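Local coordinates for fibrillarin-like rRNA/tRNA 2'-O-methyltransferase (Methanocaldococcus jannaschii, PDB 1FBN), which probably uses S-adenosyl-L-methionine to methylate ribose 2'-hydroxyls of rRNA and tRNA at sites chosen by a guide RNA in box C/D ribonucleoprotein particles, at residues E2-Y14 and D17-S29. Sequence-based numbering, arbitrary orientation.
Sequences EDIKIKEIFENIY and DLGDGLKRIATKS
Tyr14, on the same sheet face as Ala26, meets Lys28 in the closest side-chain approach of this contact. With CG set beside its backbone N (chi1 -55°), the tyrosine ring stretches along the neighbouring strand: the carbonyl of Ala26 and CA of Thr27 sit at its edge, and Lys28 CB lies 3.9 Å from Tyr14 CE1. The lysine leaves the backbone extended, then bends at chi3 (-66°), which carries CE to 3.8 Å from Tyr14 CZ and lets NZ reach the phenol oxygen in a weak hydrogen bond, Lys28 NZ to Tyr14 OH 3.3 Å. Tyr49 packs edge-to-face with the same ring. At the backbone, Tyr14 and Ala26 form an antiparallel hydrogen-bonded pair, both bonds 2.8 Å from N to O (Tyr14 N to Ala26 O, Ala26 N to Tyr14 O). Tyr14 O also takes a CA-H...O contact from Ile25. Just before strand 13-17, a water joins Asn12 O to Lys28 N. Replacing Tyr14 with an alanine would probably strip Lys28 CB and CE of the ring they lie against, remove the weak phenol partner of NZ, and open a gap beside Tyr49.

Asp17 buries the next largest area, at the far end of strand 13-17, where it pairs with Lys5 through two 2.9 Å bonds, Lys5 N to Asp17 O and Asp17 N to Lys5 O. Its carboxylate turns to the following loop: OD1 accepts weakly from Gly19 N, while a water bridges OD2 to Asp3 O. Strands 5-9, 13-17 and 25-28 thus form a meander in the N-terminal antiparallel sheet. Four backbone bonds fix its register at both ends of strand 13-17; Tyr14 meets Lys28 largely as ring against methylenes, with one weak polar bond, whereas a water ties the Asp17 end.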
ATOM      1  N   GLU A   2      24.334 -20.394   7.059  1.00 35.50           N
ATOM      2  CA  GLU A   2      24.235 -19.588   8.270  1.00 35.98           C
ATOM      3  C   GLU A   2      22.833 -19.775   8.846  1.00 35.11           C
ATOM      4  O   GLU A   2      21.946 -20.317   8.175  1.00 31.82           O
ATOM      5  CB  GLU A   2      24.467 -18.108   7.943  1.00 38.52           C
ATOM      6  CG  GLU A   2      25.872 -17.788   7.467  1.00 42.73           C
ATOM      7  CD  GLU A   2      26.929 -18.077   8.523  1.00 46.32           C
ATOM      8  OE1 GLU A   2      26.867 -17.468   9.610  1.00 49.77           O
ATOM      9  OE2 GLU A   2      27.822 -18.914   8.269  1.00 49.92           O
ATOM     10  N   ASP A   3      22.637 -19.349  10.093  1.00 33.78           N
ATOM     11  CA  ASP A   3      21.329 -19.454  10.733  1.00 33.04           C
ATOM     12  C   ASP A   3      20.312 -18.598   9.983  1.00 31.60           C
ATOM     13  O   ASP A   3      20.618 -17.479   9.568  1.00 32.26           O
ATOM     14  CB  ASP A   3      21.392 -18.994  12.195  1.00 35.26           C
ATOM     15  CG  ASP A   3      22.027 -20.028  13.122  1.00 38.67           C
ATOM     16  OD1 ASP A   3      22.332 -21.155  12.673  1.00 37.26           O
ATOM     17  OD2 ASP A   3      22.211 -19.710  14.320  1.00 38.80           O
ATOM     18  N   ILE A   4      19.121 -19.151   9.775  1.00 28.71           N
ATOM     19  CA  ILE A   4      18.043 -18.440   9.095  1.00 27.64           C
ATOM     20  C   ILE A   4      16.988 -18.115  10.146  1.00 29.58           C
ATOM     21  O   ILE A   4      16.743 -18.907  11.058  1.00 30.23           O
ATOM     22  CB  ILE A   4      17.413 -19.299   7.972  1.00 27.35           C
ATOM     23  CG1 ILE A   4      18.446 -19.560   6.877  1.00 26.16           C
ATOM     24  CG2 ILE A   4      16.177 -18.613   7.394  1.00 24.06           C
ATOM     25  CD1 ILE A   4      17.944 -20.446   5.753  1.00 29.11           C
ATOM     26  N   LYS A   5      16.366 -16.948  10.022  1.00 28.92           N
ATOM     27  CA  LYS A   5      15.352 -16.540  10.980  1.00 31.52           C
ATOM     28  C   LYS A   5      14.227 -15.746  10.326  1.00 31.75           C
ATOM     29  O   LYS A   5      14.472 -14.738   9.657  1.00 32.04           O
ATOM     30  CB  LYS A   5      15.990 -15.700  12.089  1.00 31.87           C
ATOM     31  CG  LYS A   5      15.068 -15.404  13.266  1.00 38.41           C
ATOM     32  CD  LYS A   5      15.729 -14.441  14.246  1.00 43.45           C
ATOM     33  CE  LYS A   5      15.026 -14.429  15.596  1.00 45.68           C
ATOM     34  NZ  LYS A   5      13.594 -14.061  15.489  1.00 48.71           N
ATOM     35  N   ILE A   6      12.999 -16.231  10.492  1.00 29.63           N
ATOM     36  CA  ILE A   6      11.822 -15.555   9.961  1.00 27.99           C
ATOM     37  C   ILE A   6      10.966 -15.160  11.163  1.00 30.56           C
ATOM     38  O   ILE A   6      10.406 -16.025  11.842  1.00 31.98           O
ATOM     39  CB  ILE A   6      10.990 -16.463   9.019  1.00 24.84           C
ATOM     40  CG1 ILE A   6      11.812 -16.850   7.787  1.00 24.12           C
ATOM     41  CG2 ILE A   6       9.715 -15.741   8.586  1.00 23.19           C
ATOM     42  CD1 ILE A   6      11.040 -17.644   6.754  1.00 23.08           C
ATOM     43  N   LYS A   7      10.912 -13.865  11.465  1.00 29.44           N
ATOM     44  CA  LYS A   7      10.116 -13.405  12.593  1.00 28.76           C
ATOM     45  C   LYS A   7       9.058 -12.398  12.185  1.00 27.37           C
ATOM     46  O   LYS A   7       9.249 -11.604  11.259  1.00 25.80           O
ATOM     47  CB  LYS A   7      10.993 -12.829  13.713  1.00 30.11           C
ATOM     48  CG  LYS A   7      11.558 -11.433  13.486  1.00 32.32           C
ATOM     49  CD  LYS A   7      11.831 -10.768  14.837  1.00 35.80           C
ATOM     50  CE  LYS A   7      12.380  -9.351  14.715  1.00 35.68           C
ATOM     51  NZ  LYS A   7      13.846  -9.336  14.459  1.00 41.52           N
ATOM     52  N   GLU A   8       7.936 -12.442  12.889  1.00 26.98           N
ATOM     53  CA  GLU A   8       6.839 -11.536  12.615  1.00 26.42           C
ATOM     54  C   GLU A   8       7.144 -10.121  13.080  1.00 26.56           C
ATOM     55  O   GLU A   8       7.661  -9.917  14.184  1.00 27.13           O
ATOM     56  CB  GLU A   8       5.567 -12.030  13.299  1.00 28.28           C
ATOM     57  CG  GLU A   8       4.373 -11.105  13.120  1.00 29.51           C
ATOM     58  CD  GLU A   8       3.096 -11.655  13.726  1.00 34.01           C
ATOM     59  OE1 GLU A   8       3.160 -12.647  14.486  1.00 36.22           O
ATOM     60  OE2 GLU A   8       2.020 -11.091  13.437  1.00 33.74           O
ATOM     61  N   ILE A   9       6.880  -9.161  12.197  1.00 24.06           N
ATOM     62  CA  ILE A   9       7.051  -7.743  12.497  1.00 22.84           C
ATOM     63  C   ILE A   9       5.677  -7.128  12.268  1.00 22.25           C
ATOM     64  O   ILE A   9       4.864  -7.701  11.542  1.00 22.34           O
ATOM     65  CB  ILE A   9       8.118  -7.062  11.604  1.00 23.17           C
ATOM     66  CG1 ILE A   9       7.858  -7.350  10.126  1.00 21.09           C
ATOM     67  CG2 ILE A   9       9.515  -7.506  12.026  1.00 21.84           C
ATOM     68  CD1 ILE A   9       8.820  -6.640   9.193  1.00 21.37           C
ATOM     69  N   PHE A  10       5.401  -5.994  12.908  1.00 22.24           N
ATOM     70  CA  PHE A  10       4.096  -5.332  12.787  1.00 22.93           C
ATOM     71  C   PHE A  10       3.019  -6.376  13.088  1.00 22.80           C
ATOM     72  O   PHE A  10       3.022  -6.965  14.164  1.00 26.58           O
ATOM     73  CB  PHE A  10       3.923  -4.735  11.382  1.00 19.53           C
ATOM     74  CG  PHE A  10       4.951  -3.686  11.038  1.00 19.75           C
ATOM     75  CD1 PHE A  10       5.053  -2.518  11.792  1.00 18.57           C
ATOM     76  CD2 PHE A  10       5.812  -3.861   9.957  1.00 18.96           C
ATOM     77  CE1 PHE A  10       5.998  -1.538  11.471  1.00 18.10           C
ATOM     78  CE2 PHE A  10       6.760  -2.884   9.629  1.00 20.12           C
ATOM     79  CZ  PHE A  10       6.850  -1.722  10.389  1.00 19.13           C
ATOM     80  N   GLU A  11       2.107  -6.605  12.150  1.00 24.59           N
ATOM     81  CA  GLU A  11       1.080  -7.626  12.331  1.00 26.34           C
ATOM     82  C   GLU A  11       0.897  -8.394  11.027  1.00 24.85           C
ATOM     83  O   GLU A  11       0.476  -7.833  10.015  1.00 24.99           O
ATOM     84  CB  GLU A  11      -0.256  -7.035  12.795  1.00 29.39           C
ATOM     85  CG  GLU A  11      -1.306  -8.118  13.076  1.00 36.92           C
ATOM     86  CD  GLU A  11      -2.609  -7.582  13.644  1.00 37.94           C
ATOM     87  OE1 GLU A  11      -2.584  -6.981  14.739  1.00 41.67           O
ATOM     88  OE2 GLU A  11      -3.664  -7.784  13.005  1.00 36.20           O
ATOM     89  N   ASN A  12       1.254  -9.674  11.056  1.00 23.13           N
ATOM     90  CA  ASN A  12       1.144 -10.555   9.898  1.00 23.10           C
ATOM     91  C   ASN A  12       2.077 -10.187   8.734  1.00 22.18           C
ATOM     92  O   ASN A  12       1.744 -10.380   7.566  1.00 21.25           O
ATOM     93  CB  ASN A  12      -0.316 -10.667   9.433  1.00 24.44           C
ATOM     94  CG  ASN A  12      -0.616 -11.993   8.732  1.00 26.48           C
ATOM     95  OD1 ASN A  12      -1.653 -12.139   8.072  1.00 27.62           O
ATOM     96  ND2 ASN A  12       0.282 -12.964   8.879  1.00 20.86           N
ATOM     97  N   ILE A  13       3.228  -9.610   9.071  1.00 20.90           N
ATOM     98  CA  ILE A  13       4.268  -9.265   8.101  1.00 20.91           C
ATOM     99  C   ILE A  13       5.500  -9.975   8.666  1.00 22.26           C
ATOM    100  O   ILE A  13       5.640 -10.098   9.884  1.00 23.13           O
ATOM    101  CB  ILE A  13       4.519  -7.738   8.000  1.00 21.49           C
ATOM    102  CG1 ILE A  13       3.259  -7.030   7.500  1.00 17.69           C
ATOM    103  CG2 ILE A  13       5.659  -7.455   7.020  1.00 19.53           C
ATOM    104  CD1 ILE A  13       3.423  -5.551   7.342  1.00 16.66           C
ATOM    105  N   TYR A  14       6.390 -10.452   7.803  1.00 20.66           N
ATOM    106  CA  TYR A  14       7.543 -11.198   8.293  1.00 21.24           C
ATOM    107  C   TYR A  14       8.906 -10.721   7.833  1.00 21.85           C
ATOM    108  O   TYR A  14       9.108 -10.402   6.661  1.00 22.70           O
ATOM    109  CB  TYR A  14       7.361 -12.693   7.973  1.00 18.05           C
ATOM    110  CG  TYR A  14       6.058 -13.227   8.517  1.00 18.60           C
ATOM    111  CD1 TYR A  14       4.880 -13.115   7.779  1.00 18.73           C
ATOM    112  CD2 TYR A  14       5.970 -13.704   9.824  1.00 18.79           C
ATOM    113  CE1 TYR A  14       3.649 -13.444   8.331  1.00 20.93           C
ATOM    114  CE2 TYR A  14       4.740 -14.039  10.385  1.00 21.53           C
ATOM    115  CZ  TYR A  14       3.583 -13.898   9.634  1.00 21.29           C
ATOM    116  OH  TYR A  14       2.360 -14.175  10.194  1.00 19.89           O
ATOM    117  N   ASP A  17      15.620 -13.094   7.602  1.00 29.16           N
ATOM    118  CA  ASP A  17      17.065 -12.945   7.748  1.00 30.72           C
ATOM    119  C   ASP A  17      17.746 -14.256   7.340  1.00 30.36           C
ATOM    120  O   ASP A  17      17.702 -15.250   8.069  1.00 29.20           O
ATOM    121  CB  ASP A  17      17.427 -12.566   9.193  1.00 34.43           C
ATOM    122  CG  ASP A  17      18.937 -12.467   9.424  1.00 40.50           C
ATOM    123  OD1 ASP A  17      19.661 -11.911   8.567  1.00 44.56           O
ATOM    124  OD2 ASP A  17      19.401 -12.948  10.479  1.00 46.79           O
ATOM    125  N   LEU A  18      18.338 -14.258   6.148  1.00 30.68           N
ATOM    126  CA  LEU A  18      19.027 -15.433   5.628  1.00 31.69           C
ATOM    127  C   LEU A  18      20.463 -15.517   6.145  1.00 33.63           C
ATOM    128  O   LEU A  18      21.186 -16.464   5.834  1.00 36.62           O
ATOM    129  CB  LEU A  18      19.011 -15.425   4.097  1.00 27.77           C
ATOM    130  CG  LEU A  18      17.632 -15.434   3.430  1.00 27.91           C
ATOM    131  CD1 LEU A  18      17.788 -15.481   1.920  1.00 27.43           C
ATOM    132  CD2 LEU A  18      16.810 -16.627   3.913  1.00 28.43           C
ATOM    133  N   GLY A  19      20.864 -14.520   6.935  1.00 36.33           N
ATOM    134  CA  GLY A  19      22.201 -14.486   7.503  1.00 39.52           C
ATOM    135  C   GLY A  19      23.287 -13.899   6.616  1.00 42.14           C
ATOM    136  O   GLY A  19      24.473 -14.143   6.845  1.00 44.00           O
ATOM    137  N   ASP A  20      22.892 -13.112   5.620  1.00 43.64           N
ATOM    138  CA  ASP A  20      23.849 -12.498   4.701  1.00 44.01           C
ATOM    139  C   ASP A  20      23.925 -10.976   4.831  1.00 44.81           C
ATOM    140  O   ASP A  20      24.541 -10.305   4.001  1.00 46.45           O
ATOM    141  CB  ASP A  20      23.532 -12.897   3.252  1.00 42.56           C
ATOM    142  CG  ASP A  20      22.131 -12.476   2.802  1.00 42.51           C
ATOM    143  OD1 ASP A  20      21.324 -11.989   3.627  1.00 39.86           O
ATOM    144  OD2 ASP A  20      21.840 -12.639   1.599  1.00 42.30           O
ATOM    145  N   GLY A  21      23.287 -10.439   5.869  1.00 44.42           N
ATOM    146  CA  GLY A  21      23.294  -9.004   6.091  1.00 44.87           C
ATOM    147  C   GLY A  21      22.248  -8.198   5.329  1.00 43.57           C
ATOM    148  O   GLY A  21      22.051  -7.018   5.619  1.00 45.94           O
ATOM    149  N   LEU A  22      21.575  -8.819   4.365  1.00 40.92           N
ATOM    150  CA  LEU A  22      20.556  -8.125   3.578  1.00 36.20           C
ATOM    151  C   LEU A  22      19.187  -8.152   4.245  1.00 34.24           C
ATOM    152  O   LEU A  22      18.759  -9.173   4.781  1.00 33.73           O
ATOM    153  CB  LEU A  22      20.455  -8.737   2.179  1.00 35.95           C
ATOM    154  CG  LEU A  22      21.780  -8.918   1.435  1.00 37.78           C
ATOM    155  CD1 LEU A  22      21.515  -9.453   0.040  1.00 39.05           C
ATOM    156  CD2 LEU A  22      22.538  -7.602   1.373  1.00 37.49           C
ATOM    157  N   LYS A  23      18.508  -7.014   4.223  1.00 33.27           N
ATOM    158  CA  LYS A  23      17.183  -6.917   4.810  1.00 32.62           C
ATOM    159  C   LYS A  23      16.166  -7.473   3.823  1.00 30.50           C
ATOM    160  O   LYS A  23      16.197  -7.149   2.634  1.00 30.43           O
ATOM    161  CB  LYS A  23      16.856  -5.461   5.160  1.00 35.21           C
ATOM    162  CG  LYS A  23      17.793  -4.862   6.200  1.00 42.32           C
ATOM    163  CD  LYS A  23      17.407  -3.433   6.569  1.00 47.22           C
ATOM    164  CE  LYS A  23      18.334  -2.875   7.654  1.00 50.49           C
ATOM    165  NZ  LYS A  23      18.005  -1.470   8.056  1.00 48.32           N
ATOM    166  N   ARG A  24      15.286  -8.334   4.318  1.00 27.93           N
ATOM    167  CA  ARG A  24      14.252  -8.948   3.491  1.00 25.05           C
ATOM    168  C   ARG A  24      12.951  -9.109   4.265  1.00 22.02           C
ATOM    169  O   ARG A  24      12.968  -9.331   5.473  1.00 20.70           O
ATOM    170  CB  ARG A  24      14.728 -10.313   3.000  1.00 26.90           C
ATOM    171  CG  ARG A  24      15.188 -10.324   1.565  1.00 30.50           C
ATOM    172  CD  ARG A  24      15.731 -11.676   1.186  1.00 31.53           C
ATOM    173  NE  ARG A  24      17.131 -11.789   1.562  1.00 34.50           N
ATOM    174  CZ  ARG A  24      18.117 -11.967   0.693  1.00 33.91           C
ATOM    175  NH1 ARG A  24      17.857 -12.062  -0.603  1.00 39.35           N
ATOM    176  NH2 ARG A  24      19.366 -12.020   1.121  1.00 36.88           N
ATOM    177  N   ILE A  25      11.823  -8.962   3.572  1.00 20.59           N
ATOM    178  CA  ILE A  25      10.513  -9.116   4.205  1.00 20.88           C
ATOM    179  C   ILE A  25       9.595  -9.970   3.349  1.00 20.81           C
ATOM    180  O   ILE A  25       9.812 -10.123   2.148  1.00 20.21           O
ATOM    181  CB  ILE A  25       9.806  -7.763   4.480  1.00 21.88           C
ATOM    182  CG1 ILE A  25       9.579  -7.004   3.171  1.00 18.76           C
ATOM    183  CG2 ILE A  25      10.587  -6.946   5.520  1.00 18.29           C
ATOM    184  CD1 ILE A  25       8.752  -5.741   3.348  1.00 22.26           C
ATOM    185  N   ALA A  26       8.548 -10.500   3.968  1.00 19.80           N
ATOM    186  CA  ALA A  26       7.608 -11.352   3.259  1.00 20.19           C
ATOM    187  C   ALA A  26       6.241 -11.364   3.924  1.00 20.23           C
ATOM    188  O   ALA A  26       6.059 -10.831   5.021  1.00 19.97           O
ATOM    189  CB  ALA A  26       8.163 -12.779   3.187  1.00 19.87           C
ATOM    190  N   THR A  27       5.266 -11.922   3.215  1.00 19.68           N
ATOM    191  CA  THR A  27       3.917 -12.065   3.744  1.00 20.08           C
ATOM    192  C   THR A  27       3.547 -13.547   3.632  1.00 21.27           C
ATOM    193  O   THR A  27       4.138 -14.293   2.839  1.00 21.16           O
ATOM    194  CB  THR A  27       2.877 -11.190   2.992  1.00 18.23           C
ATOM    195  OG1 THR A  27       2.943 -11.448   1.588  1.00 18.86           O
ATOM    196  CG2 THR A  27       3.124  -9.710   3.249  1.00 18.73           C
ATOM    197  N   LYS A  28       2.630 -13.985   4.487  1.00 20.53           N
ATOM    198  CA  LYS A  28       2.171 -15.365   4.487  1.00 23.11           C
ATOM    199  C   LYS A  28       1.059 -15.472   3.435  1.00 23.95           C
ATOM    200  O   LYS A  28      -0.027 -14.912   3.602  1.00 22.81           O
ATOM    201  CB  LYS A  28       1.657 -15.722   5.880  1.00 25.09           C
ATOM    202  CG  LYS A  28       1.378 -17.187   6.096  1.00 30.03           C
ATOM    203  CD  LYS A  28       0.968 -17.436   7.534  1.00 31.60           C
ATOM    204  CE  LYS A  28       2.108 -17.151   8.491  1.00 32.41           C
ATOM    205  NZ  LYS A  28       1.709 -17.411   9.902  1.00 35.13           N
ATOM    206  N   SER A  29       1.357 -16.161   2.336  1.00 24.78           N
ATOM    207  CA  SER A  29       0.419 -16.327   1.220  1.00 25.74           C
ATOM    208  C   SER A  29      -0.955 -16.911   1.565  1.00 26.02           C
ATOM    209  O   SER A  29      -1.052 -17.900   2.298  1.00 26.09           O
ATOM    210  CB  SER A  29       1.074 -17.177   0.125  1.00 24.84           C
ATOM    211  OG  SER A  29       0.206 -17.363  -0.982  1.00 23.67           O
TER
HETATM  212  O   HOH W   1      21.398 -15.251  11.075  1.00 52.86           O
HETATM  213  O   HOH W   2       0.865 -12.105   5.596  1.00 20.82           O